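Local coordinates for ancestral D-type dye decolorizing peroxidase (Geotrichum candidum, PDB 7ANV), which binds haem and, as a dye-decolorizing peroxidase, probably uses hydrogen peroxide to oxidise dyes and related substrates, at residues A[130-135]-A[467-472]; A[251-256]-A[387-392]. One frame throughout, in Å; residues are numbered along the deposited sequence.

Contact 1: residues A[130-135]-A[467-472]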
loop_
_atom_site.group_PDB
_atom_site.type_symbol
_atom_site.label_atom_id
_atom_site.label_comp_id
_atom_site.label_asym_id
_atom_site.label_seq_id
_atom_site.Cartn_x
_atom_site.Cartn_y
_atom_site.Cartn_z
ATOM N N ASP A 130 7.953 -16.923 -6.522
ATOM C CA ASP A 130 7.466 -16.923 -7.929
ATOM C C ASP A 130 7.311 -15.476 -8.420
ATOM O O ASP A 130 6.217 -15.111 -8.915
ATOM C CB ASP A 130 6.145 -17.683 -8.070
ATOM C CG ASP A 130 6.246 -19.155 -7.736
ATOM O OD1 ASP A 130 7.377 -19.706 -7.787
ATOM O OD2 ASP A 130 5.188 -19.739 -7.412
ATOM N N TRP A 131 8.374 -14.680 -8.323
ATOM C CA TRP A 131 8.371 -13.240 -8.699
ATOM C C TRP A 131 8.622 -13.041 -10.198
ATOM O O TRP A 131 9.150 -13.991 -10.855
ATOM C CB TRP A 131 9.444 -12.537 -7.890
ATOM C CG TRP A 131 9.047 -12.231 -6.487
ATOM C CD1 TRP A 131 7.919 -12.634 -5.823
ATOM C CD2 TRP A 131 9.792 -11.421 -5.566
ATOM N NE1 TRP A 131 7.942 -12.165 -4.543
ATOM C CE2 TRP A 131 9.057 -11.399 -4.366
ATOM C CE3 TRP A 131 10.991 -10.711 -5.641
ATOM C CZ2 TRP A 131 9.483 -10.666 -3.264
ATOM C CZ3 TRP A 131 11.421 -9.998 -4.551
ATOM C CH2 TRP A 131 10.675 -9.990 -3.378
ATOM N N ASP A 132 8.320 -11.848 -10.728
ATOM C CA ASP A 132 8.777 -11.453 -12.085
ATOM C C ASP A 132 10.305 -11.477 -12.047
ATOM O O ASP A 132 10.900 -11.079 -11.039
ATOM C CB ASP A 132 8.244 -10.086 -12.544
ATOM C CG ASP A 132 6.726 -10.017 -12.692
ATOM O OD1 ASP A 132 6.104 -11.094 -12.826
ATOM O OD2 ASP A 132 6.186 -8.897 -12.714
ATOM N N PRO A 133 10.963 -11.906 -13.144
ATOM C CA PRO A 133 12.426 -11.986 -13.213
ATOM C C PRO A 133 13.175 -10.735 -12.724
ATOM O O PRO A 133 14.133 -10.880 -12.017
ATOM C CB PRO A 133 12.702 -12.213 -14.705
ATOM C CG PRO A 133 11.468 -12.936 -15.192
ATOM C CD PRO A 133 10.319 -12.374 -14.377
ATOM N N ALA A 134 12.697 -9.531 -13.062
ATOM C CA ALA A 134 13.388 -8.258 -12.757
ATOM C C ALA A 134 13.541 -8.094 -11.243
ATOM O O ALA A 134 14.553 -7.574 -10.813
ATOM C CB ALA A 134 12.655 -7.092 -13.390
ATOM N N PHE A 135 12.572 -8.560 -10.447
ATOM C CA PHE A 135 12.568 -8.391 -8.974
ATOM C C PHE A 135 13.372 -9.504 -8.282
ATOM O O PHE A 135 13.811 -9.363 -7.109
ATOM C CB PHE A 135 11.118 -8.374 -8.505
ATOM C CG PHE A 135 10.418 -7.071 -8.778
ATOM C CD1 PHE A 135 10.940 -5.898 -8.266
ATOM C CD2 PHE A 135 9.251 -7.017 -9.512
ATOM C CE1 PHE A 135 10.295 -4.693 -8.474
ATOM C CE2 PHE A 135 8.612 -5.806 -9.726
ATOM C CZ PHE A 135 9.133 -4.654 -9.198
ATOM N N VAL A 467 -1.750 -12.120 -6.168
ATOM C CA VAL A 467 -0.520 -12.925 -6.390
ATOM C C VAL A 467 0.653 -11.963 -6.375
ATOM O O VAL A 467 0.783 -11.105 -7.274
ATOM C CB VAL A 467 -0.553 -13.719 -7.701
ATOM C CG1 VAL A 467 0.725 -14.515 -7.851
ATOM C CG2 VAL A 467 -1.787 -14.623 -7.782
ATOM N N PRO A 468 1.499 -11.987 -5.333
ATOM C CA PRO A 468 2.657 -11.100 -5.330
ATOM C C PRO A 468 3.588 -11.457 -6.502
ATOM O O PRO A 468 3.867 -12.648 -6.728
ATOM C CB PRO A 468 3.330 -11.356 -3.987
ATOM C CG PRO A 468 2.212 -11.998 -3.147
ATOM C CD PRO A 468 1.447 -12.854 -4.141
ATOM N N ARG A 469 4.071 -10.431 -7.217
ATOM C CA ARG A 469 4.973 -10.603 -8.378
ATOM C C ARG A 469 6.338 -9.978 -8.095
ATOM O O ARG A 469 7.230 -10.105 -8.941
ATOM C CB ARG A 469 4.296 -10.064 -9.629
ATOM C CG ARG A 469 3.058 -10.854 -10.007
ATOM C CD ARG A 469 3.392 -12.301 -10.351
ATOM N NE ARG A 469 2.227 -13.084 -10.789
ATOM C CZ ARG A 469 2.179 -14.417 -10.934
ATOM N NH1 ARG A 469 3.232 -15.169 -10.644
ATOM N NH2 ARG A 469 1.053 -14.988 -11.347
ATOM N N GLY A 470 6.537 -9.443 -6.902
ATOM C CA GLY A 470 7.866 -8.944 -6.532
ATOM C C GLY A 470 7.804 -7.552 -5.976
ATOM O O GLY A 470 6.787 -6.872 -6.100
ATOM N N GLY A 471 8.948 -7.096 -5.510
ATOM C CA GLY A 471 9.069 -5.728 -5.034
ATOM C C GLY A 471 10.379 -5.551 -4.343
ATOM O O GLY A 471 11.265 -6.442 -4.476
ATOM N N GLU A 472 10.554 -4.376 -3.772
ATOM C CA GLU A 472 11.773 -4.053 -3.029
ATOM C C GLU A 472 11.462 -3.041 -1.938
ATOM O O GLU A 472 10.417 -2.353 -1.967
ATOM C CB GLU A 472 12.840 -3.615 -4.046
ATOM C CG GLU A 472 14.191 -3.375 -3.397
ATOM C CD GLU A 472 14.753 -4.562 -2.614
ATOM O OE1 GLU A 472 15.616 -5.277 -3.181
ATOM O OE2 GLU A 472 14.352 -4.776 -1.442
HETATM O O HOH W 1 13.531 -6.989 -6.163
#
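The amide of D132 donates to the carbonyl oxygen of R469 in a short, nearly straight bond (N to O 2.7 Å, 163° at the hydrogen), reaching it from 22° out of the carbonyl plane. A second, weak bond runs from R469 NH1 to D130 O at 3.5 Å, with the oxygen at the edge of the guanidinium; NE of this arginine is taken by Q255, and V467 CG1 lies over one guanidinium face. The carboxylate of D132 does not pair with R469. Its OD1 lies 3.8 Å from R469 CB, while OD2 is in a salt bridge with K253. Packing centres on G470, which lies between the rings of W131 and F135. G470 CA sits over the five-membered ring of W131, 3.4 Å from its centroid, in a CH-pi contact, and the outer ring reaches on to G471 O, 3.6 Å from CZ3. W131 CG stands anti to the carbonyl carbon (chi1 -79°), which lays the indole along the strand; its NE1 bonds to D117. F135 turns a face to the next residue, G471 CA lying 4.0 Å from its ring centroid. At G470 the unusual backbone angles and the closeness of both aromatic residues leave no room for a side chain. One water completes the join, donating to F135 O and G471 O. The segment 130-135, leading into helix 133-137, thus lies against strand 466-476, an outermost strand of its four-stranded sheet; W131 is backed by helix 108-115, and F135 reaches strand 174-183 of the other sheet and meets F25 edge-to-face.

Contact 2: residues A[251-256]-A[387-392]. With HEM (protoporphyrin IX containing Fe), chain B; SO4 (sulfate ion), chain D; SO4 (sulfate ion), chain G.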
loop_
_atom_site.group_PDB
_atom_site.type_symbol
_atom_site.label_atom_id
_atom_site.label_comp_id
_atom_site.label_asym_id
_atom_site.label_seq_id
_atom_site.Cartn_x
_atom_site.Cartn_y
_atom_site.Cartn_z
ATOM N N PHE A 251 7.603 -1.191 -1.976
ATOM C CA PHE A 251 6.954 -1.454 -3.271
ATOM C C PHE A 251 6.588 -2.936 -3.375
ATOM O O PHE A 251 7.460 -3.761 -3.204
ATOM C CB PHE A 251 7.837 -0.974 -4.427
ATOM C CG PHE A 251 7.140 -1.072 -5.762
ATOM C CD1 PHE A 251 7.126 -2.278 -6.453
ATOM C CD2 PHE A 251 6.528 0.038 -6.339
ATOM C CE1 PHE A 251 6.447 -2.387 -7.665
ATOM C CE2 PHE A 251 5.831 -0.073 -7.543
ATOM C CZ PHE A 251 5.808 -1.277 -8.200
ATOM N N ARG A 252 5.343 -3.233 -3.718
ATOM C CA ARG A 252 4.906 -4.587 -4.075
ATOM C C ARG A 252 4.035 -4.540 -5.329
ATOM O O ARG A 252 3.055 -3.804 -5.360
ATOM C CB ARG A 252 4.061 -5.215 -2.959
ATOM C CG ARG A 252 4.717 -5.252 -1.602
ATOM C CD ARG A 252 5.481 -6.522 -1.381
ATOM N NE ARG A 252 4.596 -7.649 -1.127
ATOM C CZ ARG A 252 4.925 -8.944 -1.216
ATOM N NH1 ARG A 252 6.100 -9.342 -1.693
ATOM N NH2 ARG A 252 4.035 -9.852 -0.832
ATOM N N LYS A 253 4.418 -5.311 -6.326
ATOM C CA LYS A 253 3.555 -5.562 -7.495
ATOM C C LYS A 253 2.612 -6.710 -7.145
ATOM O O LYS A 253 3.089 -7.849 -6.947
ATOM C CB LYS A 253 4.386 -5.857 -8.743
ATOM C CG LYS A 253 3.518 -6.077 -9.961
ATOM C CD LYS A 253 4.257 -6.498 -11.220
ATOM C CE LYS A 253 3.233 -6.907 -12.257
ATOM N NZ LYS A 253 3.838 -7.413 -13.513
ATOM N N LEU A 254 1.327 -6.414 -6.989
ATOM C CA LEU A 254 0.323 -7.400 -6.522
ATOM C C LEU A 254 -0.674 -7.617 -7.673
ATOM O O LEU A 254 -1.560 -6.770 -7.915
ATOM C CB LEU A 254 -0.391 -6.910 -5.267
ATOM C CG LEU A 254 0.546 -6.604 -4.117
ATOM C CD1 LEU A 254 -0.233 -6.064 -2.913
ATOM C CD2 LEU A 254 1.376 -7.835 -3.747
ATOM N N GLN A 255 -0.510 -8.742 -8.352
ATOM C CA GLN A 255 -1.426 -9.127 -9.450
ATOM C C GLN A 255 -2.802 -9.469 -8.862
ATOM O O GLN A 255 -2.845 -10.180 -7.836
ATOM C CB GLN A 255 -0.848 -10.320 -10.186
ATOM C CG GLN A 255 -1.742 -10.713 -11.343
ATOM C CD GLN A 255 -1.290 -11.966 -12.029
ATOM O OE1 GLN A 255 -0.304 -12.591 -11.643
ATOM N NE2 GLN A 255 -2.041 -12.350 -13.058
ATOM N N GLN A 256 -3.896 -9.028 -9.488
ATOM C CA GLN A 256 -5.266 -9.338 -9.028
ATOM C C GLN A 256 -5.981 -10.216 -10.050
ATOM O O GLN A 256 -5.867 -9.955 -11.243
ATOM C CB GLN A 256 -6.032 -8.051 -8.747
ATOM C CG GLN A 256 -5.491 -7.347 -7.510
ATOM C CD GLN A 256 -6.107 -5.992 -7.326
ATOM O OE1 GLN A 256 -5.528 -4.954 -7.643
ATOM N NE2 GLN A 256 -7.304 -6.000 -6.779
ATOM N N LYS A 387 -7.062 -13.399 -18.117
ATOM C CA LYS A 387 -6.157 -13.514 -19.286
ATOM C C LYS A 387 -5.063 -12.441 -19.236
ATOM O O LYS A 387 -3.994 -12.685 -19.787
ATOM C CB LYS A 387 -7.000 -13.509 -20.564
ATOM C CG LYS A 387 -8.005 -14.647 -20.649
ATOM C CD LYS A 387 -8.862 -14.650 -21.935
ATOM C CE LYS A 387 -8.149 -15.182 -23.163
ATOM N NZ LYS A 387 -9.132 -15.746 -24.126
ATOM N N HIS A 388 -5.277 -11.298 -18.582
ATOM C CA HIS A 388 -4.392 -10.118 -18.689
ATOM C C HIS A 388 -3.834 -9.771 -17.309
ATOM O O HIS A 388 -4.544 -10.000 -16.308
ATOM C CB HIS A 388 -5.149 -8.961 -19.336
ATOM C CG HIS A 388 -5.619 -9.321 -20.700
ATOM N ND1 HIS A 388 -4.734 -9.538 -21.721
ATOM C CD2 HIS A 388 -6.851 -9.601 -21.184
ATOM C CE1 HIS A 388 -5.407 -9.915 -22.802
ATOM N NE2 HIS A 388 -6.703 -9.941 -22.501
ATOM N N ASP A 389 -2.606 -9.263 -17.278
ATOM C CA ASP A 389 -1.928 -8.854 -16.018
ATOM C C ASP A 389 -2.539 -7.517 -15.589
ATOM O O ASP A 389 -2.492 -6.554 -16.388
ATOM C CB ASP A 389 -0.417 -8.760 -16.237
ATOM C CG ASP A 389 0.414 -8.562 -14.982
ATOM O OD1 ASP A 389 -0.115 -8.811 -13.867
ATOM O OD2 ASP A 389 1.582 -8.095 -15.140
ATOM N N ARG A 390 -3.092 -7.487 -14.386
ATOM C CA ARG A 390 -3.655 -6.260 -13.773
ATOM C C ARG A 390 -3.556 -6.430 -12.270
ATOM O O ARG A 390 -3.419 -7.574 -11.802
ATOM C CB ARG A 390 -5.111 -6.039 -14.170
ATOM C CG ARG A 390 -6.061 -7.138 -13.713
ATOM C CD ARG A 390 -7.513 -6.791 -13.988
ATOM N NE ARG A 390 -7.726 -6.684 -15.424
ATOM C CZ ARG A 390 -7.879 -7.688 -16.267
ATOM N NH1 ARG A 390 -7.814 -8.936 -15.838
ATOM N NH2 ARG A 390 -8.013 -7.441 -17.563
ATOM N N GLY A 391 -3.587 -5.329 -11.557
ATOM C CA GLY A 391 -3.551 -5.393 -10.082
ATOM C C GLY A 391 -3.211 -4.055 -9.497
ATOM O O GLY A 391 -3.735 -3.021 -9.958
ATOM N N LEU A 392 -2.469 -4.104 -8.407
ATOM C CA LEU A 392 -2.115 -2.928 -7.601
ATOM C C LEU A 392 -0.600 -2.809 -7.558
ATOM O O LEU A 392 0.073 -3.802 -7.229
ATOM C CB LEU A 392 -2.693 -3.118 -6.198
ATOM C CG LEU A 392 -2.498 -1.908 -5.280
ATOM C CD1 LEU A 392 -3.249 -0.680 -5.779
ATOM C CD2 LEU A 392 -2.938 -2.268 -3.871
HETATM C CHA HEM B . -7.266 -0.290 2.985
HETATM C CHB HEM B . -7.636 -2.984 -1.024
HETATM C CHC HEM B . -3.061 -4.601 -0.308
HETATM C CHD HEM B . -2.926 -2.193 3.896
HETATM C C1A HEM B . -7.740 -0.879 1.827
HETATM C C2A HEM B . -9.015 -0.633 1.260
HETATM C C3A HEM B . -9.134 -1.399 0.144
HETATM C C4A HEM B . -7.909 -2.107 -0.005
HETATM C CMA HEM B . -10.315 -1.460 -0.811
HETATM C CAA HEM B . -10.108 0.263 1.833
HETATM C CBA HEM B . -9.925 1.751 1.590
HETATM C CGA HEM B . -9.447 2.517 2.791
HETATM O O1A HEM B . -9.802 2.306 3.965
HETATM O O2A HEM B . -8.695 3.416 2.590
HETATM C C1B HEM B . -6.405 -3.654 -1.165
HETATM C C2B HEM B . -6.086 -4.501 -2.273
HETATM C C3B HEM B . -4.807 -4.946 -2.104
HETATM C C4B HEM B . -4.328 -4.338 -0.832
HETATM C CMB HEM B . -6.991 -4.853 -3.422
HETATM C CAB HEM B . -3.957 -5.804 -2.962
HETATM C CBB HEM B . -4.131 -5.991 -4.294
HETATM C C1C HEM B . -2.620 -4.107 0.929
HETATM C C2C HEM B . -1.406 -4.417 1.562
HETATM C C3C HEM B . -1.402 -3.748 2.773
HETATM C C4C HEM B . -2.619 -3.019 2.856
HETATM C CMC HEM B . -0.324 -5.323 0.993
HETATM C CAC HEM B . -0.410 -3.720 3.850
HETATM C CBC HEM B . 0.474 -4.690 4.035
HETATM C C1D HEM B . -4.097 -1.436 3.927
HETATM C C2D HEM B . -4.328 -0.485 5.027
HETATM C C3D HEM B . -5.551 0.027 4.772
HETATM C C4D HEM B . -6.042 -0.612 3.530
HETATM C CMD HEM B . -3.444 -0.108 6.211
HETATM C CAD HEM B . -6.276 1.068 5.597
HETATM C CBD HEM B . -7.026 0.466 6.798
HETATM C CGD HEM B . -7.616 1.534 7.671
HETATM O O1D HEM B . -8.813 1.364 8.018
HETATM O O2D HEM B . -6.937 2.513 8.073
HETATM N NA HEM B . -7.054 -1.789 1.033
HETATM N NB HEM B . -5.335 -3.576 -0.358
HETATM N NC HEM B . -3.377 -3.292 1.744
HETATM N ND HEM B . -5.144 -1.525 3.071
HETATM FE FE HEM B . -5.278 -2.547 1.442
HETATM S S SO4 D . -1.335 -8.749 -20.865
HETATM O O1 SO4 D . -2.058 -7.531 -20.607
HETATM O O2 SO4 D . -0.993 -9.412 -19.634
HETATM O O3 SO4 D . -2.134 -9.634 -21.688
HETATM O O4 SO4 D . -0.111 -8.428 -21.557
HETATM S S SO4 G . -9.395 -11.207 -24.402
HETATM O O1 SO4 G . -9.523 -11.199 -22.956
HETATM O O2 SO4 G . -10.351 -10.291 -24.977
HETATM O O3 SO4 G . -8.058 -10.786 -24.780
HETATM O O4 SO4 G . -9.630 -12.553 -24.873
HETATM O O HOH W 2 -4.044 -10.313 -13.628
HETATM O O HOH W 3 1.546 -10.929 -13.036
HETATM O O HOH W 4 -6.019 -2.411 -8.162
HETATM O O HOH W 5 -7.680 -10.292 -13.251
#
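L254 and L392 form a hydrogen-bonded pair where antiparallel strands 247-256 and 391-398 meet in the C-terminal sheet of this ferredoxin-like DyP fold. L254 N to L392 O and L392 N to L254 O both measure 2.9 Å, and Q256 N to R390 O continues the pairing. At the non-hydrogen-bonded pair Q255-G391 the chains close to 4.3 Å between CA atoms, as G391 has no side chain, and its CA makes a CA-H...O contact with L254 O. This tight part lines the haem pocket: L254 CD1 reaches the vinyl carbon CAB, L392 CD2 lies 3.7 Å from C3B, and Q256 NE2, bonded to E193, is 3.6 Å from CMB; a water joins Q256 OE1 to G391 O.

K253, extended with CG anti to its N (chi1 -178°), marks the border: NZ takes the syn lone pair of D389 OD2 at 2.9 Å and also pairs with D132, while D389 OD1 bonds to Y372. Toward residue 387 the second segment leaves the sheet as a loop among water and ions, probably crystallisation sulfates. H388 ND1 donates to O3 of the chain D sulfate at 2.6 Å, NE2 to O3 of the chain G sulfate.

Overall arrangement
From the N terminus the chain first builds the antiparallel sheet of strands 20-28, 78-84, 142-148 and 174-183, with residues 130-135 entering helix 133-137 before strand 142-148. Strand 247-256 opens the second sheet, and contact 2 closes a loop of 130 residues when strand 391-398 pairs with it. Only later does strand 466-476 arrive, so contact 1 closes a loop of 331 residues that encloses the whole of contact 2. Strand 247-256 lies between 391-398 and 466-476, which brings the two contacts' centres to about 10 Å. Backbone bonding of R469 to K253 joins neighbouring strands 466-476 and 247-256, while F135, packing on F251, links the N-terminal half to this haem-lining sheet.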